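Local coordinates for protein acyl-CoA dehydrogenase (Thermus thermophilus, PDB 2Z1Q) that probably catalyses the FAD-dependent 2,3-dehydrogenation of saturated acyl-CoA thioesters, passing the electrons on to an acceptor, at residues Gly325-Ala330 against Glu345-Glu350; Val262-Leu267 against Ile353-Gly358; Gly85-Lys90 against Gly333-Glu338; Val96-Ser101 against Ala319-Val324. All coordinates share one frame; numbering follows the deposited sequence.

Contact 1: residues Gly325-Ala330 against Glu345-Glu350; sequences GLIDEA and EEYAVE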
# COMPACT_ATOMS: atom_id res chain seq x y z
N GLY B 325 12.09 -1.83 26.91
CA GLY B 325 12.62 -1.32 28.16
C GLY B 325 11.89 -1.92 29.34
O GLY B 325 12.51 -2.22 30.36
N LEU B 326 10.58 -2.10 29.21
CA LEU B 326 9.77 -2.69 30.28
C LEU B 326 10.15 -4.15 30.49
O LEU B 326 10.36 -4.60 31.62
CB LEU B 326 8.28 -2.59 29.95
CG LEU B 326 7.67 -1.19 30.04
CD1 LEU B 326 6.30 -1.16 29.39
CD2 LEU B 326 7.57 -0.77 31.50
N ILE B 327 10.24 -4.89 29.39
CA ILE B 327 10.59 -6.29 29.45
C ILE B 327 11.93 -6.48 30.16
O ILE B 327 12.07 -7.34 31.04
CB ILE B 327 10.67 -6.89 28.03
CG1 ILE B 327 9.29 -6.83 27.37
CG2 ILE B 327 11.19 -8.31 28.08
CD1 ILE B 327 9.28 -7.14 25.88
N ASP B 328 12.92 -5.69 29.79
CA ASP B 328 14.24 -5.80 30.39
C ASP B 328 14.22 -5.64 31.91
O ASP B 328 14.85 -6.43 32.62
CB ASP B 328 15.20 -4.80 29.74
CG ASP B 328 15.88 -5.38 28.51
OD1 ASP B 328 16.50 -4.62 27.74
OD2 ASP B 328 15.80 -6.61 28.33
N GLU B 329 13.50 -4.63 32.41
CA GLU B 329 13.43 -4.42 33.85
C GLU B 329 12.76 -5.61 34.54
O GLU B 329 13.21 -6.06 35.59
CB GLU B 329 12.65 -3.14 34.18
CG GLU B 329 13.38 -1.86 33.81
CD GLU B 329 12.77 -0.63 34.48
OE1 GLU B 329 13.22 0.50 34.18
OE2 GLU B 329 11.86 -0.81 35.32
N ALA B 330 11.69 -6.11 33.94
CA ALA B 330 10.99 -7.24 34.52
C ALA B 330 11.85 -8.50 34.46
O ALA B 330 11.49 -9.53 35.01
CB ALA B 330 9.67 -7.47 33.80
N GLU B 345 6.31 -12.63 28.49
CA GLU B 345 4.86 -12.85 28.38
C GLU B 345 4.06 -11.75 29.09
O GLU B 345 2.91 -11.48 28.73
CB GLU B 345 4.50 -14.21 28.96
CG GLU B 345 3.01 -14.51 28.98
CD GLU B 345 2.39 -14.45 27.60
OE1 GLU B 345 3.11 -14.75 26.62
OE2 GLU B 345 1.19 -14.12 27.48
N GLU B 346 4.66 -11.13 30.10
CA GLU B 346 3.99 -10.06 30.85
C GLU B 346 3.56 -8.94 29.91
O GLU B 346 2.55 -8.28 30.14
CB GLU B 346 4.94 -9.51 31.92
CG GLU B 346 4.38 -8.33 32.71
CD GLU B 346 3.15 -8.69 33.52
OE1 GLU B 346 2.52 -7.77 34.08
OE2 GLU B 346 2.80 -9.89 33.58
N TYR B 347 4.33 -8.72 28.84
CA TYR B 347 4.00 -7.66 27.90
C TYR B 347 3.60 -8.15 26.50
O TYR B 347 3.90 -7.50 25.49
CB TYR B 347 5.16 -6.66 27.80
CG TYR B 347 5.58 -6.10 29.15
CD1 TYR B 347 6.45 -6.81 29.98
CD2 TYR B 347 5.06 -4.89 29.61
CE1 TYR B 347 6.79 -6.33 31.23
CE2 TYR B 347 5.40 -4.40 30.88
CZ TYR B 347 6.26 -5.13 31.68
OH TYR B 347 6.58 -4.69 32.94
N ALA B 348 2.92 -9.30 26.45
CA ALA B 348 2.46 -9.89 25.20
C ALA B 348 1.61 -8.89 24.43
O ALA B 348 1.73 -8.76 23.21
CB ALA B 348 1.66 -11.17 25.49
N VAL B 349 0.75 -8.17 25.15
CA VAL B 349 -0.10 -7.17 24.52
C VAL B 349 0.72 -6.07 23.88
O VAL B 349 0.47 -5.70 22.73
CB VAL B 349 -1.10 -6.58 25.54
CG1 VAL B 349 -1.92 -5.48 24.90
CG2 VAL B 349 -2.01 -7.69 26.05
N GLU B 350 1.72 -5.55 24.59
CA GLU B 350 2.57 -4.50 24.05
C GLU B 350 3.32 -5.00 22.80
O GLU B 350 3.49 -4.27 21.83
CB GLU B 350 3.60 -4.04 25.09
CG GLU B 350 3.09 -3.21 26.28
CD GLU B 350 2.17 -3.96 27.25
OE1 GLU B 350 2.33 -5.19 27.44
OE2 GLU B 350 1.30 -3.29 27.84
O HOH W 1 8.78 -3.63 33.53
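Tyr347 OH is gripped by two partners. A water donates a short hydrogen bond to it, 2.5 Å from the water oxygen to Tyr347 OH, and a further hydrogen bond ties the hydroxyl to Gln9 O in the N-terminal arm of the chain. The same water donates its other hydrogen to Leu326 O at 2.7 Å, so it bridges the ring to the backbone of helix 300-331. Behind the hydroxyl the contact is apolar. Leu326 CB sits over one face of the ring, offset toward the rim, in a CH-pi contact 3.9 Å from the Tyr347 centroid, and Leu326 CD1 extends the cover to CE2 and CD2. The opposite face carries Glu346 CG. Ile327 CG1 runs past Tyr347 CD1 at 3.9 Å, while Ala330 CB comes up at the ring edge, near its plane. Tyr347 is the N-cap residue of helix 348-372; its chi1 of -54° puts CG anti to the carbonyl carbon and sends the ring across to helix 300-331. Ring and hydroxyl thus divide the work: carbon packing holds the ring between helices 300-331 and 348-372 of the C-terminal domain, and the water and Gln9 O fix its polar end.

Contact 2: residues Val262-Leu267 against Ile353-Gly358; sequences VGRYKL and IIKVLG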
# COMPACT_ATOMS: atom_id res chain seq x y z
N VAL B 262 8.66 -12.62 21.22
CA VAL B 262 9.93 -12.04 20.84
C VAL B 262 9.92 -11.66 19.37
O VAL B 262 10.40 -10.59 18.97
CB VAL B 262 11.06 -13.03 21.09
CG1 VAL B 262 12.37 -12.51 20.50
CG2 VAL B 262 11.19 -13.27 22.59
N GLY B 263 9.38 -12.55 18.55
CA GLY B 263 9.32 -12.27 17.13
C GLY B 263 8.57 -10.98 16.86
O GLY B 263 8.95 -10.22 15.97
N ARG B 264 7.52 -10.71 17.62
CA ARG B 264 6.75 -9.51 17.38
C ARG B 264 7.47 -8.22 17.71
O ARG B 264 7.44 -7.27 16.91
CB ARG B 264 5.42 -9.57 18.12
CG ARG B 264 4.48 -10.62 17.54
CD ARG B 264 3.30 -10.91 18.45
NE ARG B 264 2.40 -11.89 17.84
CZ ARG B 264 1.44 -12.54 18.48
NH1 ARG B 264 0.68 -13.42 17.83
NH2 ARG B 264 1.24 -12.32 19.77
N TYR B 265 8.14 -8.14 18.85
CA TYR B 265 8.79 -6.87 19.10
C TYR B 265 10.05 -6.68 18.27
O TYR B 265 10.40 -5.55 17.95
CB TYR B 265 9.06 -6.66 20.59
CG TYR B 265 10.02 -7.61 21.23
CD1 TYR B 265 11.39 -7.53 20.97
CD2 TYR B 265 9.58 -8.53 22.16
CE1 TYR B 265 12.29 -8.35 21.64
CE2 TYR B 265 10.47 -9.36 22.84
CZ TYR B 265 11.82 -9.26 22.57
OH TYR B 265 12.70 -10.03 23.30
N LYS B 266 10.72 -7.77 17.90
CA LYS B 266 11.92 -7.65 17.07
C LYS B 266 11.49 -7.22 15.66
O LYS B 266 12.18 -6.45 15.00
CB LYS B 266 12.71 -8.98 17.02
CG LYS B 266 13.32 -9.40 18.37
CD LYS B 266 14.30 -10.56 18.24
CE LYS B 266 15.48 -10.18 17.36
NZ LYS B 266 16.44 -11.31 17.19
N LEU B 267 10.33 -7.69 15.22
CA LEU B 267 9.83 -7.31 13.90
C LEU B 267 9.43 -5.82 13.94
O LEU B 267 9.69 -5.07 12.99
CB LEU B 267 8.62 -8.17 13.54
CG LEU B 267 7.98 -7.86 12.19
CD1 LEU B 267 9.00 -8.06 11.10
CD2 LEU B 267 6.79 -8.76 11.96
N ILE B 353 1.03 -4.78 19.91
CA ILE B 353 0.79 -3.39 19.49
C ILE B 353 1.91 -2.82 18.62
O ILE B 353 1.64 -2.22 17.58
CB ILE B 353 0.60 -2.44 20.71
CG1 ILE B 353 -0.72 -2.72 21.41
CG2 ILE B 353 0.63 -0.99 20.23
CD1 ILE B 353 -0.90 -1.93 22.72
N ILE B 354 3.16 -3.00 19.03
CA ILE B 354 4.27 -2.49 18.24
C ILE B 354 4.48 -3.31 16.97
O ILE B 354 5.05 -2.82 16.00
CB ILE B 354 5.60 -2.45 19.06
CG1 ILE B 354 5.91 -3.84 19.61
CG2 ILE B 354 5.49 -1.43 20.20
CD1 ILE B 354 7.13 -3.86 20.49
N LYS B 355 3.99 -4.55 16.96
CA LYS B 355 4.11 -5.41 15.77
C LYS B 355 3.19 -4.85 14.67
O LYS B 355 3.59 -4.71 13.52
CB LYS B 355 3.75 -6.86 16.14
CG LYS B 355 3.14 -7.69 15.01
CD LYS B 355 4.11 -7.94 13.89
CE LYS B 355 3.44 -7.87 12.51
NZ LYS B 355 2.39 -8.89 12.24
N VAL B 356 1.97 -4.50 15.05
CA VAL B 356 0.99 -3.94 14.13
C VAL B 356 1.38 -2.52 13.75
O VAL B 356 1.32 -2.15 12.58
CB VAL B 356 -0.41 -3.88 14.77
CG1 VAL B 356 -1.42 -3.32 13.77
CG2 VAL B 356 -0.81 -5.27 15.22
N LEU B 357 1.79 -1.73 14.74
CA LEU B 357 2.18 -0.34 14.52
C LEU B 357 3.39 -0.24 13.60
O LEU B 357 3.40 0.54 12.64
CB LEU B 357 2.55 0.30 15.85
CG LEU B 357 2.29 1.78 16.13
CD1 LEU B 357 3.39 2.23 17.07
CD2 LEU B 357 2.27 2.64 14.88
N GLY B 358 4.41 -1.04 13.89
CA GLY B 358 5.62 -0.99 13.08
C GLY B 358 5.38 -1.32 11.63
O GLY B 358 5.68 -0.53 10.74
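Leu267 CD2 presses on the bent side chain of Lys355 at 3.4 Å from Lys355 CD, closer than carbons usually come, and lies almost as near to CE. The other tight point is where Ile354 CD1 butts against Tyr265 CB, also at 3.4 Å. Ile354 reaches it because chi1 of 56° puts CG1 between the backbone N and the carbonyl carbon, with the rest of the chain extended toward helix 252-288. Its CG2 branch is left to helix 300-331, where it packs near Ala319, Val320 and Thr323. Between these two points the fit is easier: Arg264 CB meets Lys355 CB at 3.7 Å, and Arg264 CG stays 4.1 Å from Lys355 CG. On the Leu267 side the contact becomes partly exposed, with the leucine also resting on Asn394 and Phe397.

The two segments cross at 38°, their axes 7.8 Å apart at closest, an oblique helix pair within the C-terminal helical domain, near the centre of the chain. The Arg264 side chain lies about 10 Å from a bound FAD, too far to touch it. Both basic residues pack through their aliphatic stems and send their cationic ends elsewhere: Lys355 NZ to Phe397 O and Asn401 OD1, Arg264 NE to Glu398 O. With Arg264 NE and Lys355 NZ kept 6.4 Å apart, the neutral oxygens probably ease the cost of burying two like charges.

Contact 3: residues Gly85-Lys90 against Gly333-Glu338; sequences GLDLPK and GKKGPE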
# COMPACT_ATOMS: atom_id res chain seq x y z
N GLY B 85 26.64 -18.46 24.50
CA GLY B 85 25.89 -17.25 24.27
C GLY B 85 26.40 -16.09 25.10
O GLY B 85 27.27 -16.26 25.95
N LEU B 86 25.86 -14.90 24.84
CA LEU B 86 26.24 -13.70 25.57
C LEU B 86 25.16 -13.32 26.56
O LEU B 86 25.39 -12.53 27.48
CB LEU B 86 26.47 -12.53 24.62
CG LEU B 86 27.82 -12.44 23.90
CD1 LEU B 86 28.21 -13.80 23.38
CD2 LEU B 86 27.72 -11.43 22.77
N ASP B 87 23.96 -13.88 26.37
CA ASP B 87 22.83 -13.61 27.25
C ASP B 87 22.70 -12.14 27.64
O ASP B 87 22.79 -11.78 28.82
CB ASP B 87 22.95 -14.46 28.51
CG ASP B 87 21.67 -14.50 29.30
OD1 ASP B 87 21.68 -15.05 30.41
OD2 ASP B 87 20.65 -13.97 28.80
N LEU B 88 22.47 -11.31 26.64
CA LEU B 88 22.35 -9.88 26.85
C LEU B 88 20.90 -9.40 26.92
O LEU B 88 19.98 -10.11 26.53
CB LEU B 88 23.08 -9.15 25.72
CG LEU B 88 24.61 -9.31 25.69
CD1 LEU B 88 25.17 -8.82 24.36
CD2 LEU B 88 25.21 -8.54 26.86
N PRO B 89 20.69 -8.19 27.46
CA PRO B 89 19.34 -7.61 27.58
C PRO B 89 18.61 -7.55 26.23
O PRO B 89 19.21 -7.23 25.20
CB PRO B 89 19.61 -6.23 28.16
CG PRO B 89 20.82 -6.47 29.03
CD PRO B 89 21.69 -7.37 28.17
N LYS B 90 17.31 -7.84 26.26
CA LYS B 90 16.50 -7.83 25.05
C LYS B 90 16.67 -6.56 24.22
O LYS B 90 16.52 -6.57 23.00
CB LYS B 90 15.04 -8.06 25.42
CG LYS B 90 14.85 -9.36 26.18
CD LYS B 90 15.55 -10.51 25.45
CE LYS B 90 15.72 -11.74 26.33
NZ LYS B 90 16.60 -12.77 25.70
N GLY B 333 17.51 -9.64 37.60
CA GLY B 333 17.55 -10.59 38.70
C GLY B 333 16.78 -11.86 38.42
O GLY B 333 16.33 -12.54 39.35
N LYS B 334 16.62 -12.19 37.14
CA LYS B 334 15.91 -13.39 36.75
C LYS B 334 16.66 -14.16 35.68
O LYS B 334 17.18 -13.58 34.72
CB LYS B 334 14.51 -13.04 36.24
CG LYS B 334 13.61 -12.43 37.30
CD LYS B 334 12.22 -12.20 36.76
CE LYS B 334 11.29 -11.71 37.85
NZ LYS B 334 11.74 -10.41 38.44
N LYS B 335 16.72 -15.47 35.86
CA LYS B 335 17.37 -16.34 34.88
C LYS B 335 16.56 -17.62 34.75
O LYS B 335 15.69 -17.92 35.59
CB LYS B 335 18.81 -16.66 35.29
CG LYS B 335 19.78 -15.47 35.19
CD LYS B 335 21.22 -15.87 35.51
CE LYS B 335 21.90 -16.60 34.35
NZ LYS B 335 22.27 -15.67 33.25
N GLY B 336 16.85 -18.37 33.70
CA GLY B 336 16.12 -19.60 33.46
C GLY B 336 15.02 -19.37 32.45
O GLY B 336 14.41 -18.30 32.43
N PRO B 337 14.74 -20.35 31.60
CA PRO B 337 13.69 -20.18 30.59
C PRO B 337 12.32 -19.77 31.16
O PRO B 337 11.67 -18.85 30.65
CB PRO B 337 13.66 -21.53 29.89
CG PRO B 337 14.02 -22.48 31.00
CD PRO B 337 15.15 -21.77 31.70
N GLU B 338 11.89 -20.46 32.21
CA GLU B 338 10.60 -20.20 32.83
C GLU B 338 10.40 -18.75 33.28
O GLU B 338 9.36 -18.14 33.02
CB GLU B 338 10.40 -21.16 34.00
CG GLU B 338 9.01 -21.18 34.57
CD GLU B 338 8.77 -22.40 35.44
OE1 GLU B 338 8.86 -23.53 34.90
OE2 GLU B 338 8.49 -22.24 36.65
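The carboxylate of Asp87 is the flat group here, and Lys335 approaches neither of its faces: NZ comes to the end of OD1, nearly in line with the C-O bond. The hydrogen bond from Lys335 NZ to Asp87 OD1 is 3.0 Å long and forms part of a salt bridge. It is single-pronged, for Asp87 OD2 stands 5.0 Å from the same Lys335 NZ. Lysine supplies the reach. Its chain leaves the backbone extended and then folds at its last two torsions, chi3 77° and chi4 75°, which swings the ammonium round to the aspartate. Asp87 meets it with CG anti to the backbone N, from a residue whose own backbone is in the left-handed region.

The bridge links two domains of the acyl-CoA dehydrogenase fold, far apart in sequence: the loop leading into helix 90-99 of the N-terminal helical domain, and the turn between helices 300-331 and 337-345 of the C-terminal one. Gly336, the N-cap of helix 337-345, follows Lys335 directly. An alanine in place of Asp87 would probably leave the Lys335 ammonium without its carboxylate mate and its bent chain freer to turn. Glu81 touches both Asp87 and Lys335, adding a second acidic residue beside the pair. Lys335 lies at the surface and also touches a neighbouring molecule in the crystal, which may influence its bent shape.

Contact 4: residues Val96-Ser101 against Ala319-Val324; sequences VAEELS and AVYRTV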
# COMPACT_ATOMS: atom_id res chain seq x y z
N VAL B 96 19.67 -4.67 17.22
CA VAL B 96 20.33 -5.42 16.15
C VAL B 96 19.31 -5.69 15.04
O VAL B 96 19.61 -5.59 13.86
CB VAL B 96 20.93 -6.75 16.68
CG1 VAL B 96 21.35 -7.64 15.52
CG2 VAL B 96 22.14 -6.45 17.56
N ALA B 97 18.09 -6.04 15.44
CA ALA B 97 17.03 -6.30 14.48
C ALA B 97 16.77 -5.04 13.67
O ALA B 97 16.65 -5.09 12.45
CB ALA B 97 15.77 -6.73 15.20
N GLU B 98 16.69 -3.90 14.35
CA GLU B 98 16.42 -2.64 13.68
C GLU B 98 17.49 -2.27 12.65
O GLU B 98 17.17 -1.87 11.54
CB GLU B 98 16.26 -1.48 14.70
CG GLU B 98 16.16 -0.08 14.03
CD GLU B 98 16.11 1.09 15.02
OE1 GLU B 98 16.28 2.24 14.57
OE2 GLU B 98 15.90 0.87 16.24
N GLU B 99 18.76 -2.41 13.03
CA GLU B 99 19.87 -2.06 12.15
C GLU B 99 20.00 -3.03 10.97
O GLU B 99 20.56 -2.69 9.93
CB GLU B 99 21.18 -2.00 12.95
CG GLU B 99 21.28 -0.81 13.93
CD GLU B 99 20.95 0.53 13.29
OE1 GLU B 99 21.14 0.67 12.06
OE2 GLU B 99 20.51 1.45 14.01
N LEU B 100 19.49 -4.24 11.14
CA LEU B 100 19.57 -5.21 10.06
C LEU B 100 18.49 -5.06 9.00
O LEU B 100 18.46 -5.82 8.03
CB LEU B 100 19.57 -6.62 10.62
CG LEU B 100 20.93 -7.09 11.15
CD1 LEU B 100 20.74 -8.47 11.71
CD2 LEU B 100 21.98 -7.10 10.04
N SER B 101 17.61 -4.06 9.17
CA SER B 101 16.54 -3.81 8.21
C SER B 101 17.12 -3.28 6.89
O SER B 101 16.38 -2.97 5.95
CB SER B 101 15.55 -2.78 8.77
OG SER B 101 16.13 -1.48 8.84
N ALA B 319 7.35 3.70 20.86
CA ALA B 319 6.56 2.61 21.43
C ALA B 319 7.37 1.31 21.51
O ALA B 319 7.26 0.57 22.50
CB ALA B 319 5.30 2.40 20.61
N VAL B 320 8.18 1.02 20.49
CA VAL B 320 8.98 -0.21 20.47
C VAL B 320 10.00 -0.33 21.61
O VAL B 320 10.01 -1.33 22.33
CB VAL B 320 9.76 -0.36 19.15
CG1 VAL B 320 10.72 -1.53 19.25
CG2 VAL B 320 8.80 -0.59 17.99
N TYR B 321 10.85 0.67 21.76
CA TYR B 321 11.87 0.62 22.79
C TYR B 321 11.33 0.86 24.18
O TYR B 321 11.97 0.49 25.16
CB TYR B 321 13.00 1.58 22.45
CG TYR B 321 13.85 1.03 21.34
CD1 TYR B 321 14.69 -0.07 21.55
CD2 TYR B 321 13.77 1.55 20.05
CE1 TYR B 321 15.42 -0.64 20.51
CE2 TYR B 321 14.49 0.99 19.00
CZ TYR B 321 15.31 -0.10 19.24
OH TYR B 321 15.99 -0.64 18.18
N ARG B 322 10.15 1.45 24.27
CA ARG B 322 9.56 1.65 25.58
C ARG B 322 9.10 0.25 26.00
O ARG B 322 9.26 -0.15 27.15
CB ARG B 322 8.38 2.62 25.49
CG ARG B 322 7.55 2.71 26.76
CD ARG B 322 6.29 3.56 26.57
NE ARG B 322 5.30 3.21 27.58
CZ ARG B 322 4.05 3.67 27.63
NH1 ARG B 322 3.25 3.27 28.61
NH2 ARG B 322 3.59 4.51 26.71
N THR B 323 8.55 -0.49 25.04
CA THR B 323 8.08 -1.85 25.29
C THR B 323 9.23 -2.75 25.75
O THR B 323 9.11 -3.46 26.74
CB THR B 323 7.46 -2.50 24.03
OG1 THR B 323 6.29 -1.77 23.63
CG2 THR B 323 7.07 -3.95 24.32
N VAL B 324 10.33 -2.74 25.01
CA VAL B 324 11.50 -3.57 25.32
C VAL B 324 12.13 -3.13 26.65
O VAL B 324 12.62 -3.96 27.42
CB VAL B 324 12.57 -3.50 24.19
CG1 VAL B 324 13.72 -4.46 24.48
CG2 VAL B 324 11.93 -3.88 22.87
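Glu98 stretches out fully, with CG anti to the backbone N (chi1 172°) and the chain extended beyond it, while Tyr321 has CG beside its own backbone N (chi1 -75°); between them the two long side chains span the 10.7 Å between Glu98 CA and Tyr321 CA. This is an interdomain bond of the acyl-CoA dehydrogenase fold, from helix 90-99 in the N-terminal helical domain to helix 300-331 in the C-terminal helical bundle. Tyr321 OH donates to Glu98 OE2 at 2.5 Å, a very short hydrogen bond. OE2 approaches at the edge of the ring and in its plane, on the CE2 side, 3.1 Å from Tyr321 CE2, while the carboxylate as a whole is turned 43° out of the ring plane. Glu98 CB passes 3.6 Å from Tyr321 OH.

The other carboxylate oxygen, Glu98 OE1, makes a salt bridge to Lys276 of helix 252-288, so both ends of the group are engaged within a buried setting. The lysine probably helps to keep Glu98 ionised. A leucine at Glu98 would probably strand the buried Tyr321 hydroxyl and leave the Lys276 ammonium without its carboxylate. Phe28 meets the Tyr321 ring edge-to-face. Farther along helix 300-331, Thr323 turns its hydroxyl back on its own helix: Thr323 OG1 donates to Ala319 O at 2.8 Å, from the face of that carbonyl opposite to the one used by Thr323 N.

In the fold
Contacts 1, 2 and 4 lie close together, their centres 9 to 13 Å apart, round helices 300-331 and 348-372. Helix 300-331 serves contacts 1 and 4, and helix 348-372 serves contacts 1 and 2. Contact 3 lies farther out, 14 Å from contact 1, 18 Å from contact 4 and 20 Å from contact 2. Along the chain, 85-90 and 96-101 come first, in the N-terminal domain; the other six segments follow in the C-terminal domain from 262 to 358. Contacts 1 and 2 therefore build the C-terminal helical domain internally, while contacts 3 and 4 fasten the N-terminal domain to it, one at the surface and one buried.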